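Local coordinates for protein putative adhesin (Parabacteroides distasonis, PDB 3LJY) that is of unknown function but, as a putative lipoprotein with a head domain like that of auto-transporter adhesins, probably takes part in cell adhesion, at residues Ile182-Leu187 with Ala202-Ala206. Numbering follows the deposited sequence.
Sequences IHAFGL and AEVHA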
ATOM      1  N   ILE A 182      12.254   4.831  -2.060  1.00 46.87           N
ATOM      2  CA  ILE A 182      11.649   3.906  -2.997  1.00 45.10           C
ATOM      3  C   ILE A 182      12.715   2.862  -3.265  1.00 45.80           C
ATOM      4  O   ILE A 182      13.822   3.201  -3.691  1.00 44.82           O
ATOM      5  CB  ILE A 182      11.246   4.563  -4.311  1.00 44.75           C
ATOM      6  CG1 ILE A 182       9.969   5.389  -4.110  1.00 46.27           C
ATOM      7  CG2 ILE A 182      11.001   3.481  -5.421  1.00 45.32           C
ATOM      8  CD1 ILE A 182       9.613   6.334  -5.322  1.00 43.64           C
ATOM      9  N   HIS A 183      12.383   1.599  -2.977  1.00 45.17           N
ATOM     10  CA  HIS A 183      13.270   0.455  -3.243  1.00 45.86           C
ATOM     11  C   HIS A 183      12.682  -0.386  -4.357  1.00 44.65           C
ATOM     12  O   HIS A 183      11.878  -1.277  -4.090  1.00 46.60           O
ATOM     13  CB  HIS A 183      13.455  -0.397  -1.988  1.00 44.83           C
ATOM     14  CG  HIS A 183      14.168   0.312  -0.892  1.00 45.23           C
ATOM     15  ND1 HIS A 183      15.520   0.572  -0.931  1.00 48.34           N
ATOM     16  CD2 HIS A 183      13.718   0.826   0.272  1.00 45.69           C
ATOM     17  CE1 HIS A 183      15.874   1.223   0.160  1.00 47.62           C
ATOM     18  NE2 HIS A 183      14.803   1.372   0.917  1.00 49.12           N
ATOM     19  N   ALA A 184      13.046  -0.076  -5.593  1.00 44.95           N
ATOM     20  CA  ALA A 184      12.444  -0.714  -6.760  1.00 45.21           C
ATOM     21  C   ALA A 184      13.485  -1.158  -7.784  1.00 45.50           C
ATOM     22  O   ALA A 184      13.233  -1.093  -9.009  1.00 46.29           O
ATOM     23  CB  ALA A 184      11.431   0.196  -7.388  1.00 41.71           C
ATOM     24  N   PHE A 185      14.647  -1.594  -7.284  1.00 45.14           N
ATOM     25  CA  PHE A 185      15.687  -2.183  -8.125  1.00 45.24           C
ATOM     26  C   PHE A 185      15.168  -3.389  -8.932  1.00 46.26           C
ATOM     27  O   PHE A 185      15.612  -3.620 -10.060  1.00 47.03           O
ATOM     28  CB  PHE A 185      16.895  -2.666  -7.290  1.00 44.71           C
ATOM     29  CG  PHE A 185      17.954  -1.625  -7.043  1.00 46.28           C
ATOM     30  CD1 PHE A 185      18.268  -0.657  -7.991  1.00 47.01           C
ATOM     31  CD2 PHE A 185      18.683  -1.640  -5.860  1.00 46.37           C
ATOM     32  CE1 PHE A 185      19.256   0.294  -7.741  1.00 46.21           C
ATOM     33  CE2 PHE A 185      19.674  -0.693  -5.619  1.00 44.39           C
ATOM     34  CZ  PHE A 185      19.959   0.267  -6.566  1.00 44.24           C
ATOM     35  N   GLY A 186      14.269  -4.172  -8.329  1.00 46.73           N
ATOM     36  CA  GLY A 186      13.734  -5.380  -8.949  1.00 46.70           C
ATOM     37  C   GLY A 186      12.553  -5.188  -9.903  1.00 47.79           C
ATOM     38  O   GLY A 186      12.147  -6.130 -10.615  1.00 48.35           O
ATOM     39  N   LEU A 187      11.974  -3.992  -9.933  1.00 47.39           N
ATOM     40  CA  LEU A 187      10.953  -3.667 -10.933  1.00 46.44           C
ATOM     41  C   LEU A 187      11.565  -3.034 -12.194  1.00 46.63           C
ATOM     42  O   LEU A 187      11.993  -1.871 -12.204  1.00 47.37           O
ATOM     43  CB  LEU A 187       9.910  -2.728 -10.341  1.00 47.00           C
ATOM     44  CG  LEU A 187       8.671  -2.400 -11.188  1.00 46.03           C
ATOM     45  CD1 LEU A 187       7.818  -3.596 -11.348  1.00 41.98           C
ATOM     46  CD2 LEU A 187       7.907  -1.256 -10.582  1.00 41.36           C
ATOM     47  N   ALA A 202      15.796   7.100  -4.207  1.00 45.93           N
ATOM     48  CA  ALA A 202      15.067   6.200  -5.134  1.00 45.36           C
ATOM     49  C   ALA A 202      16.072   5.255  -5.754  1.00 45.50           C
ATOM     50  O   ALA A 202      17.024   5.706  -6.391  1.00 45.51           O
ATOM     51  CB  ALA A 202      14.305   6.948  -6.244  1.00 43.18           C
ATOM     52  N   GLU A 203      15.863   3.963  -5.512  1.00 46.01           N
ATOM     53  CA  GLU A 203      16.558   2.857  -6.194  1.00 46.00           C
ATOM     54  C   GLU A 203      15.655   2.284  -7.259  1.00 44.36           C
ATOM     55  O   GLU A 203      14.578   1.766  -6.959  1.00 44.71           O
ATOM     56  CB  GLU A 203      16.894   1.746  -5.213  1.00 46.13           C
ATOM     57  CG  GLU A 203      17.782   2.165  -4.086  1.00 48.10           C
ATOM     58  CD  GLU A 203      18.131   1.024  -3.147  1.00 49.75           C
ATOM     59  OE1 GLU A 203      17.314   0.041  -2.963  1.00 48.95           O
ATOM     60  OE2 GLU A 203      19.252   1.139  -2.574  1.00 54.22           O
ATOM     61  N   VAL A 204      16.085   2.363  -8.501  1.00 45.25           N
ATOM     62  CA  VAL A 204      15.204   2.090  -9.645  1.00 44.96           C
ATOM     63  C   VAL A 204      15.888   1.210 -10.698  1.00 46.07           C
ATOM     64  O   VAL A 204      17.099   0.991 -10.673  1.00 45.27           O
ATOM     65  CB  VAL A 204      14.676   3.441 -10.267  1.00 44.78           C
ATOM     66  CG1 VAL A 204      14.148   4.372  -9.166  1.00 43.20           C
ATOM     67  CG2 VAL A 204      15.756   4.180 -11.085  1.00 41.43           C
ATOM     68  N   HIS A 205      15.092   0.684 -11.619  1.00 48.63           N
ATOM     69  CA  HIS A 205      15.594  -0.094 -12.744  1.00 48.33           C
ATOM     70  C   HIS A 205      14.852   0.330 -14.028  1.00 48.26           C
ATOM     71  O   HIS A 205      13.678   0.074 -14.200  1.00 48.12           O
ATOM     72  CB  HIS A 205      15.480  -1.598 -12.441  1.00 49.01           C
ATOM     73  CG  HIS A 205      15.972  -2.474 -13.549  1.00 50.95           C
ATOM     74  ND1 HIS A 205      15.633  -3.802 -13.656  1.00 53.11           N
ATOM     75  CD2 HIS A 205      16.754  -2.198 -14.618  1.00 49.32           C
ATOM     76  CE1 HIS A 205      16.194  -4.310 -14.738  1.00 52.16           C
ATOM     77  NE2 HIS A 205      16.877  -3.357 -15.341  1.00 50.11           N
ATOM     78  N   ALA A 206      15.549   1.046 -14.902  1.00 50.09           N
ATOM     79  CA  ALA A 206      15.007   1.483 -16.205  1.00 49.91           C
ATOM     80  C   ALA A 206      15.692   0.649 -17.280  1.00 50.35           C
ATOM     81  O   ALA A 206      16.886   0.391 -17.182  1.00 50.13           O
ATOM     82  CB  ALA A 206      15.235   2.992 -16.435  1.00 46.15           C
TER
HETATM   83  O   HOH W   1      12.106   0.399 -10.761  1.00 31.19           O
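A water, gripped by three backbone groups, donates to Ala184 O (2.6 Å from its oxygen) and to Leu187 O and accepts from His205 N, where two neighbouring coils of a parallel beta-solenoid part company. Strand 182-184 runs parallel to strand 202-206, one coil further on, until the first chain turns a corner through a type I beta turn from Ala184 to Leu187; there the water takes over from direct pairing. Before the corner, Ile182 O accepts from Glu203 N at 2.8 Å, and Glu203 O accepts from Ala184 N in a more bent bond (146° at the hydrogen). Ile182 and Ala202 sit side by side on the inner face, their CB atoms 4.3 Å apart, Ile182 packing on Ile176 and Ala202 on Cys194. On the outer face, His183 and Glu203 lie abreast. Glu203 CB sits over the centre of the Phe185 ring, 3.6 Å from the centroid, a CH-pi contact; Lys223 adds a cation-pi contact. Val204 O meets the ring edge at CD1. Beyond CG the extended Glu203 chain carries its carboxylate to Phe185 CE2 and His183. His183 ND1 donates to Glu203 OE1 at 2.8 Å; OE1 lies in the imidazole plane, while the N-H meets it from above the carboxylate plane, nearly straight (173°).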